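Local atomic coordinates of Phthiocerol/phenolphthiocerol synthesis polyketide synthase type I PpsC (Mycobacterium tuberculosis, PDB entry 5NJI), a protein that probably dehydrates beta-hydroxyacyl intermediates to enoyl thioesters, through its dehydratase domain, during polyketide assembly of the mycobacterial lipids phthiocerol and phenolphthiocerol. Residues P264-G269 with V310-M315; E97-Q102 with H139-V144. The protein carries 1 engineered substitution. All coordinates share one frame; numbering follows the deposited sequence. Where two conformers were deposited one is given.

Contact 1: P264-G269 with V310-M315. With 8Z2 (~{S}-[2-[3-[[(2~{R})-4-[[[(2~{R},3~{S},4~{R},5~{R})-5-(6-aminopurin-9-yl)-4-oxidanyl-3-phosphonooxy-oxolan-2-yl]methoxy-oxidanyl-phosphoryl]oxy-oxidanyl-phosphoryl]oxy-3,3-dimethyl-2-oxidanyl-butanoyl]amino]propanoylamino]ethyl] (~{E})-dodec-2-enethioate), chain B.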
# COMPACT_ATOMS: atom_id res chain seq x y z
N PRO A 264 -3.03 -8.66 -2.75
CA PRO A 264 -1.61 -8.69 -2.44
C PRO A 264 -1.34 -9.49 -1.19
O PRO A 264 -2.08 -9.40 -0.21
CB PRO A 264 -1.26 -7.21 -2.23
CG PRO A 264 -2.35 -6.45 -2.88
CD PRO A 264 -3.56 -7.29 -2.70
N VAL A 265 -0.28 -10.29 -1.25
CA VAL A 265 0.19 -11.05 -0.10
C VAL A 265 1.63 -10.73 0.26
O VAL A 265 2.05 -11.07 1.38
CB VAL A 265 0.03 -12.57 -0.32
CG1 VAL A 265 -1.44 -12.94 -0.41
CG2 VAL A 265 0.78 -13.02 -1.57
N ARG A 266 2.39 -10.09 -0.61
CA ARG A 266 3.76 -9.74 -0.32
C ARG A 266 4.18 -8.55 -1.16
O ARG A 266 3.83 -8.46 -2.35
CB ARG A 266 4.68 -10.93 -0.59
CG ARG A 266 6.11 -10.80 -0.16
CD ARG A 266 6.76 -12.20 -0.14
NE ARG A 266 8.13 -12.19 0.38
CZ ARG A 266 9.19 -11.84 -0.35
NH1 ARG A 266 9.03 -11.47 -1.61
NH2 ARG A 266 10.41 -11.86 0.18
N PHE A 267 4.93 -7.64 -0.55
CA PHE A 267 5.62 -6.59 -1.26
C PHE A 267 7.10 -6.79 -1.04
O PHE A 267 7.52 -7.23 0.03
CB PHE A 267 5.25 -5.18 -0.78
CG PHE A 267 3.79 -4.82 -0.91
CD1 PHE A 267 3.23 -4.47 -2.12
CD2 PHE A 267 2.98 -4.77 0.21
CE1 PHE A 267 1.89 -4.13 -2.22
CE2 PHE A 267 1.65 -4.42 0.12
CZ PHE A 267 1.11 -4.10 -1.10
N ALA A 268 7.91 -6.52 -2.06
CA ALA A 268 9.34 -6.49 -1.86
C ALA A 268 9.90 -5.25 -2.55
O ALA A 268 9.50 -4.92 -3.66
CB ALA A 268 10.01 -7.74 -2.41
N GLY A 269 10.82 -4.57 -1.87
CA GLY A 269 11.47 -3.42 -2.46
C GLY A 269 10.51 -2.28 -2.67
O GLY A 269 10.25 -1.87 -3.81
N VAL A 310 7.60 0.22 -6.46
CA VAL A 310 7.41 -1.09 -5.85
C VAL A 310 8.02 -2.13 -6.77
O VAL A 310 7.49 -2.38 -7.87
CB VAL A 310 5.92 -1.38 -5.60
CG1 VAL A 310 5.76 -2.72 -4.91
CG2 VAL A 310 5.31 -0.28 -4.80
N ASP A 311 9.11 -2.77 -6.32
CA ASP A 311 9.83 -3.72 -7.17
C ASP A 311 9.02 -4.99 -7.41
O ASP A 311 9.01 -5.53 -8.53
CB ASP A 311 11.18 -4.10 -6.53
CG ASP A 311 12.19 -2.95 -6.47
OD1 ASP A 311 12.08 -1.95 -7.21
OD2 ASP A 311 13.16 -3.10 -5.69
N GLU A 312 8.38 -5.53 -6.37
CA GLU A 312 7.54 -6.71 -6.49
C GLU A 312 6.29 -6.55 -5.66
O GLU A 312 6.37 -6.28 -4.45
CB GLU A 312 8.25 -7.99 -6.04
CG GLU A 312 9.47 -8.34 -6.85
CD GLU A 312 10.18 -9.58 -6.32
OE1 GLU A 312 9.72 -10.15 -5.30
OE2 GLU A 312 11.20 -9.98 -6.90
N VAL A 313 5.14 -6.79 -6.28
CA VAL A 313 3.91 -6.99 -5.54
C VAL A 313 3.39 -8.36 -5.95
O VAL A 313 3.06 -8.60 -7.12
CB VAL A 313 2.87 -5.88 -5.79
CG1 VAL A 313 2.67 -5.64 -7.24
CG2 VAL A 313 1.52 -6.22 -5.10
N GLU A 314 3.37 -9.26 -4.99
CA GLU A 314 2.95 -10.64 -5.22
C GLU A 314 1.50 -10.79 -4.79
O GLU A 314 1.15 -10.41 -3.67
CB GLU A 314 3.84 -11.59 -4.43
CG GLU A 314 3.47 -13.04 -4.51
CD GLU A 314 4.47 -13.90 -3.75
OE1 GLU A 314 5.58 -13.39 -3.44
OE2 GLU A 314 4.16 -15.07 -3.47
N MET A 315 0.66 -11.31 -5.69
CA MET A 315 -0.76 -11.42 -5.43
C MET A 315 -1.23 -12.86 -5.52
O MET A 315 -0.74 -13.64 -6.34
CB MET A 315 -1.54 -10.52 -6.39
CG MET A 315 -1.06 -9.09 -6.21
SD MET A 315 -2.07 -7.87 -6.99
CE MET A 315 -1.55 -8.14 -8.68
C2 8Z2 B . 5.74 -16.53 7.75
C4 8Z2 B . 3.76 -17.68 7.26
C5 8Z2 B . 3.76 -18.19 8.47
C6 8Z2 B . 4.72 -17.91 9.32
C8 8Z2 B . 2.06 -18.97 7.50
C10 8Z2 B . -5.75 -6.97 -9.92
C11 8Z2 B . -5.08 -7.77 -10.96
C12 8Z2 B . -5.90 -8.95 -11.32
N9 8Z2 B . 2.67 -18.12 6.67
N7 8Z2 B . 2.71 -18.95 8.61
N3 8Z2 B . 4.74 -16.85 6.87
N1 8Z2 B . 5.73 -17.10 9.00
N6 8Z2 B . 4.59 -18.50 10.48
C1' 8Z2 B . 2.75 -17.46 5.22
C2' 8Z2 B . 3.67 -18.43 4.58
O2' 8Z2 B . 4.55 -17.49 3.97
C3' 8Z2 B . 2.67 -19.30 3.65
O3' 8Z2 B . 3.30 -20.58 3.35
C4' 8Z2 B . 2.23 -17.97 2.74
O4' 8Z2 B . 1.90 -17.08 3.90
C5' 8Z2 B . 1.05 -17.87 1.78
O5' 8Z2 B . -0.20 -18.04 2.32
P1 8Z2 B . -0.69 -19.22 3.07
O11 8Z2 B . -0.29 -18.79 4.41
O12 8Z2 B . 0.03 -20.50 2.90
O6 8Z2 B . -2.38 -19.46 2.95
P2 8Z2 B . -3.34 -19.09 4.19
O21 8Z2 B . -2.56 -18.89 5.55
O22 8Z2 B . -4.49 -19.78 4.60
O7 8Z2 B . -3.81 -17.67 3.51
CPA 8Z2 B . -3.62 -17.20 2.16
CPB 8Z2 B . -4.30 -15.81 2.17
CP8 8Z2 B . -3.63 -14.99 3.29
CP7 8Z2 B . -4.14 -15.10 0.86
CP9 8Z2 B . -5.78 -15.99 2.46
OP3 8Z2 B . -2.30 -14.93 2.96
CP6 8Z2 B . -4.19 -13.56 3.48
OP2 8Z2 B . -5.33 -13.44 3.77
NP2 8Z2 B . -3.33 -12.55 3.49
CP5 8Z2 B . -3.65 -11.16 3.72
CP4 8Z2 B . -3.88 -10.46 2.39
CP3 8Z2 B . -4.23 -8.99 2.68
OP1 8Z2 B . -4.69 -8.68 3.73
NP1 8Z2 B . -4.03 -8.11 1.73
CP2 8Z2 B . -4.27 -6.71 1.91
CP1 8Z2 B . -5.72 -6.39 1.84
S 8Z2 B . -6.38 -6.66 0.17
P3 8Z2 B . 3.65 -21.57 4.77
O31 8Z2 B . 2.23 -21.37 5.66
O32 8Z2 B . 4.60 -21.09 5.69
O33 8Z2 B . 3.88 -23.01 4.63
CA1 8Z2 B . -5.80 -5.48 -0.60
CA2 8Z2 B . -6.20 -5.38 -2.03
OA1 8Z2 B . -5.07 -4.62 -0.21
CA3 8Z2 B . -5.62 -4.28 -2.83
CA4 8Z2 B . -5.99 -4.23 -4.25
CA5 8Z2 B . -5.16 -3.24 -5.04
CA6 8Z2 B . -5.56 -3.29 -6.51
CA7 8Z2 B . -4.96 -4.52 -7.22
CA8 8Z2 B . -5.67 -4.86 -8.51
CA9 8Z2 B . -4.91 -5.85 -9.43
O HOH W 1 11.13 -11.19 -3.10
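With CG anti to its carbonyl carbon (chi1 -60°), F267 lays its ring alongside V313, whose CG2 stands anti to its own backbone N; F267 CE1 thereby comes to 3.6 Å from V313 CG2, the methyl approaching at a slant to the ring. V310 CG1 adds a looser touch at 4.2 Å from F267 CD1. The opposite face of this antiparallel pair is polar. There the extended R266 passes E314, with R266 CD 3.7 Å from E314 OE1, while E312 OE1 lies in the guanidinium plane, at its edge. That salt bridge is long, 4.0 Å from R266 NH1 to E312 OE1, and a water makes up the gap by accepting from R266 NH1 (2.6 Å) and donating to E312 OE1. The other carboxylate oxygen of E314, OE2, is engaged by R292. A classic beta bulge interrupts the ladder where V265 and R266 both face E314: V265 N reaches E314 O at 2.8 Å and 177°, whereas the bond from R266 N to the same oxygen is weak. Just before the bulge, P264 O accepts a 3.0 Å hydrogen bond from NP1 of the bound acyl-CoA. Strand 264-269 bonds on its other edge to strand 93-100, V310 and V313 bond through their backbones to strand 292-300, and M229 and L233 of helix 226-234 pack against F267.

Contact 2: E97-Q102 with H139-V144. With 8Z2 (~{S}-[2-[3-[[(2~{R})-4-[[[(2~{R},3~{S},4~{R},5~{R})-5-(6-aminopurin-9-yl)-4-oxidanyl-3-phosphonooxy-oxolan-2-yl]methoxy-oxidanyl-phosphoryl]oxy-oxidanyl-phosphoryl]oxy-3,3-dimethyl-2-oxidanyl-butanoyl]amino]propanoylamino]ethyl] (~{E})-dodec-2-enethioate), chain B.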
# COMPACT_ATOMS: atom_id res chain seq x y z
N GLU A 97 10.90 -6.17 2.59
CA GLU A 97 9.92 -7.23 2.45
C GLU A 97 8.76 -6.94 3.38
O GLU A 97 8.97 -6.53 4.53
CB GLU A 97 10.54 -8.60 2.79
CG GLU A 97 9.63 -9.80 2.68
CD GLU A 97 10.29 -11.05 3.24
OE1 GLU A 97 11.49 -10.99 3.58
OE2 GLU A 97 9.61 -12.09 3.34
N LEU A 98 7.55 -7.12 2.88
CA LEU A 98 6.38 -7.02 3.73
C LEU A 98 5.47 -8.18 3.39
O LEU A 98 5.09 -8.37 2.24
CB LEU A 98 5.65 -5.69 3.55
CG LEU A 98 4.56 -5.45 4.59
CD1 LEU A 98 4.36 -3.98 4.81
CD2 LEU A 98 3.25 -6.10 4.19
N ASP A 99 5.15 -8.95 4.40
CA ASP A 99 4.32 -10.08 4.23
C ASP A 99 2.90 -9.80 4.79
O ASP A 99 2.83 -9.54 5.93
CB ASP A 99 4.90 -11.33 4.95
CG ASP A 99 6.28 -11.79 4.35
OD1 ASP A 99 6.37 -11.93 3.16
OD2 ASP A 99 7.23 -12.08 5.04
N LEU A 100 1.84 -9.99 4.00
CA LEU A 100 0.45 -9.75 4.42
C LEU A 100 -0.10 -11.16 4.75
O LEU A 100 -0.43 -11.89 3.87
CB LEU A 100 -0.38 -9.06 3.31
CG LEU A 100 0.23 -7.71 2.91
CD1 LEU A 100 -0.47 -7.08 1.74
CD2 LEU A 100 0.22 -6.78 4.13
N ARG A 101 -0.03 -11.54 6.01
CA ARG A 101 -0.43 -12.89 6.41
C ARG A 101 -2.03 -13.19 6.65
O ARG A 101 -2.39 -14.28 6.51
CB ARG A 101 0.39 -13.17 7.67
CG ARG A 101 1.83 -12.55 7.62
CD ARG A 101 3.00 -13.38 8.14
NE ARG A 101 2.53 -14.40 9.07
CZ ARG A 101 3.20 -14.76 10.20
NH1 ARG A 101 4.43 -14.16 10.43
NH2 ARG A 101 2.64 -15.72 11.07
N GLN A 102 -2.76 -12.23 7.17
CA GLN A 102 -4.17 -12.40 7.44
C GLN A 102 -4.94 -11.12 7.28
O GLN A 102 -4.55 -10.14 7.75
CB GLN A 102 -4.39 -13.00 8.85
CG GLN A 102 -5.86 -13.25 9.16
CD GLN A 102 -6.12 -14.06 10.44
OE1 GLN A 102 -5.28 -14.81 10.84
NE2 GLN A 102 -7.28 -13.92 11.04
N HIS A 139 -1.13 -9.96 11.50
CA HIS A 139 -1.66 -9.63 10.19
C HIS A 139 -0.59 -9.36 9.16
O HIS A 139 -0.79 -9.65 7.98
CB HIS A 139 -2.59 -8.41 10.28
CG HIS A 139 -3.82 -8.68 11.07
ND1 HIS A 139 -4.89 -9.38 10.55
CD2 HIS A 139 -4.13 -8.41 12.36
CE1 HIS A 139 -5.81 -9.52 11.48
NE2 HIS A 139 -5.37 -8.94 12.59
N ALA A 140 0.55 -8.82 9.57
CA ALA A 140 1.60 -8.48 8.63
C ALA A 140 2.92 -8.44 9.37
O ALA A 140 2.96 -8.16 10.57
CB ALA A 140 1.33 -7.14 7.93
N THR A 141 3.99 -8.71 8.64
CA THR A 141 5.35 -8.52 9.12
C THR A 141 6.11 -7.77 8.06
O THR A 141 5.79 -7.87 6.87
CB THR A 141 6.06 -9.85 9.39
OG1 THR A 141 6.04 -10.66 8.21
CG2 THR A 141 5.38 -10.60 10.50
N ALA A 142 7.11 -6.98 8.48
CA ALA A 142 7.89 -6.23 7.50
C ALA A 142 9.34 -6.12 7.96
O ALA A 142 9.63 -6.01 9.15
CB ALA A 142 7.35 -4.83 7.26
N THR A 143 10.24 -6.16 6.99
CA THR A 143 11.63 -5.79 7.22
C THR A 143 11.86 -4.42 6.60
O THR A 143 11.64 -4.22 5.40
CB THR A 143 12.58 -6.83 6.62
OG1 THR A 143 12.35 -8.09 7.23
CG2 THR A 143 14.01 -6.41 6.85
N VAL A 144 12.30 -3.48 7.43
CA VAL A 144 12.56 -2.11 7.02
C VAL A 144 14.05 -1.84 7.11
O VAL A 144 14.71 -2.27 8.07
CB VAL A 144 11.77 -1.11 7.90
CG1 VAL A 144 12.07 0.33 7.52
CG2 VAL A 144 10.27 -1.39 7.82
C2 8Z2 B . 5.74 -16.53 7.75
C4 8Z2 B . 3.76 -17.68 7.26
C5 8Z2 B . 3.76 -18.19 8.47
C6 8Z2 B . 4.72 -17.91 9.32
C8 8Z2 B . 2.06 -18.97 7.50
C10 8Z2 B . -5.75 -6.97 -9.92
C11 8Z2 B . -5.08 -7.77 -10.96
C12 8Z2 B . -5.90 -8.95 -11.32
N9 8Z2 B . 2.67 -18.12 6.67
N7 8Z2 B . 2.71 -18.95 8.61
N3 8Z2 B . 4.74 -16.85 6.87
N1 8Z2 B . 5.73 -17.10 9.00
N6 8Z2 B . 4.59 -18.50 10.48
C1' 8Z2 B . 2.75 -17.46 5.22
C2' 8Z2 B . 3.67 -18.43 4.58
O2' 8Z2 B . 4.55 -17.49 3.97
C3' 8Z2 B . 2.67 -19.30 3.65
O3' 8Z2 B . 3.30 -20.58 3.35
C4' 8Z2 B . 2.23 -17.97 2.74
O4' 8Z2 B . 1.90 -17.08 3.90
C5' 8Z2 B . 1.05 -17.87 1.78
O5' 8Z2 B . -0.20 -18.04 2.32
P1 8Z2 B . -0.69 -19.22 3.07
O11 8Z2 B . -0.29 -18.79 4.41
O12 8Z2 B . 0.03 -20.50 2.90
O6 8Z2 B . -2.38 -19.46 2.95
P2 8Z2 B . -3.34 -19.09 4.19
O21 8Z2 B . -2.56 -18.89 5.55
O22 8Z2 B . -4.49 -19.78 4.60
O7 8Z2 B . -3.81 -17.67 3.51
CPA 8Z2 B . -3.62 -17.20 2.16
CPB 8Z2 B . -4.30 -15.81 2.17
CP8 8Z2 B . -3.63 -14.99 3.29
CP7 8Z2 B . -4.14 -15.10 0.86
CP9 8Z2 B . -5.78 -15.99 2.46
OP3 8Z2 B . -2.30 -14.93 2.96
CP6 8Z2 B . -4.19 -13.56 3.48
OP2 8Z2 B . -5.33 -13.44 3.77
NP2 8Z2 B . -3.33 -12.55 3.49
CP5 8Z2 B . -3.65 -11.16 3.72
CP4 8Z2 B . -3.88 -10.46 2.39
CP3 8Z2 B . -4.23 -8.99 2.68
OP1 8Z2 B . -4.69 -8.68 3.73
NP1 8Z2 B . -4.03 -8.11 1.73
CP2 8Z2 B . -4.27 -6.71 1.91
CP1 8Z2 B . -5.72 -6.39 1.84
S 8Z2 B . -6.38 -6.66 0.17
P3 8Z2 B . 3.65 -21.57 4.77
O31 8Z2 B . 2.23 -21.37 5.66
O32 8Z2 B . 4.60 -21.09 5.69
O33 8Z2 B . 3.88 -23.01 4.63
CA1 8Z2 B . -5.80 -5.48 -0.60
CA2 8Z2 B . -6.20 -5.38 -2.03
OA1 8Z2 B . -5.07 -4.62 -0.21
CA3 8Z2 B . -5.62 -4.28 -2.83
CA4 8Z2 B . -5.99 -4.23 -4.25
CA5 8Z2 B . -5.16 -3.24 -5.04
CA6 8Z2 B . -5.56 -3.29 -6.51
CA7 8Z2 B . -4.96 -4.52 -7.22
CA8 8Z2 B . -5.67 -4.86 -8.51
CA9 8Z2 B . -4.91 -5.85 -9.43
O HOH W 2 8.19 -9.83 6.42
O HOH W 3 6.01 -13.25 8.19
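H139 ND1 donates to Q102 O at 2.9 Å and 162°, tying the imidazole to the chain just past the end of strand 97-100. The oxygen lies in the ring plane, although the nitrogen sits 54° out of the carbonyl plane. H139 O in turn receives two weak bonds, from the backbone N atoms of R101 and Q102, so this turn is held by one residue from both its backbone and its side chain. R101 is modelled in two conformers, so its contact with the acyl-CoA adenine is less certain; in one, bent at chi2 and chi3, a guanidinium face lies over the base, with C6 3.4 Å above the plane and offset toward the rim. In that conformer R101 NH1 comes to 3.7 Å from T141 CG2, and a water accepting from NH1 also bonds T141 OG1. A second water connects T141 OG1 with D99 OD2; the D99 and T141 side chains pass each other at a slant, D99 CB 3.5 Å from T141 OG1.

From E97 to L100 the backbones pair antiparallel in regular register, with D99 N to T141 O at 2.8 Å. Their apolar face carries L98, L100, A140 and A142; L100 CD2 is 4.0 Å from A140 CB. A77 and Y73 of helix 70-84 pack against this face, consistent with the hotdog fold of polyketide synthase dehydratases, in which a sheet wraps around a long helix. L100 O accepts from NP2 of the ligand's pantetheine arm at 3.0 Å. Farther out, T129 OG1 is hydrogen-bonded to H139 NE2, and T143 OG1 to Q124 OE1; a classic bulge, in which H139 and A140 both face I127 of strand 122-130, lies beside the imidazole's attachment.

Both contacts are partly buried antiparallel pairs, and they share a border: strand 264-269 of contact 1 lies beside strand 97-100 of contact 2, with probable hydrogen bonds from L100 N to V265 O and from L98 N to F267 O, each 2.8 Å. Their centres are about 10 Å apart, contact 1 lying nearer the middle of the chain. On the polar face, R266 makes weak, long ion pairs with E97 and D99, joining the two. Contact 1 has a phenylalanine-centred apolar face, whereas contact 2 relies on leucines and alanines. Both grip the same ligand: contact 1 takes one pantetheine amide, contact 2 the other and, in one R101 conformer, the adenine.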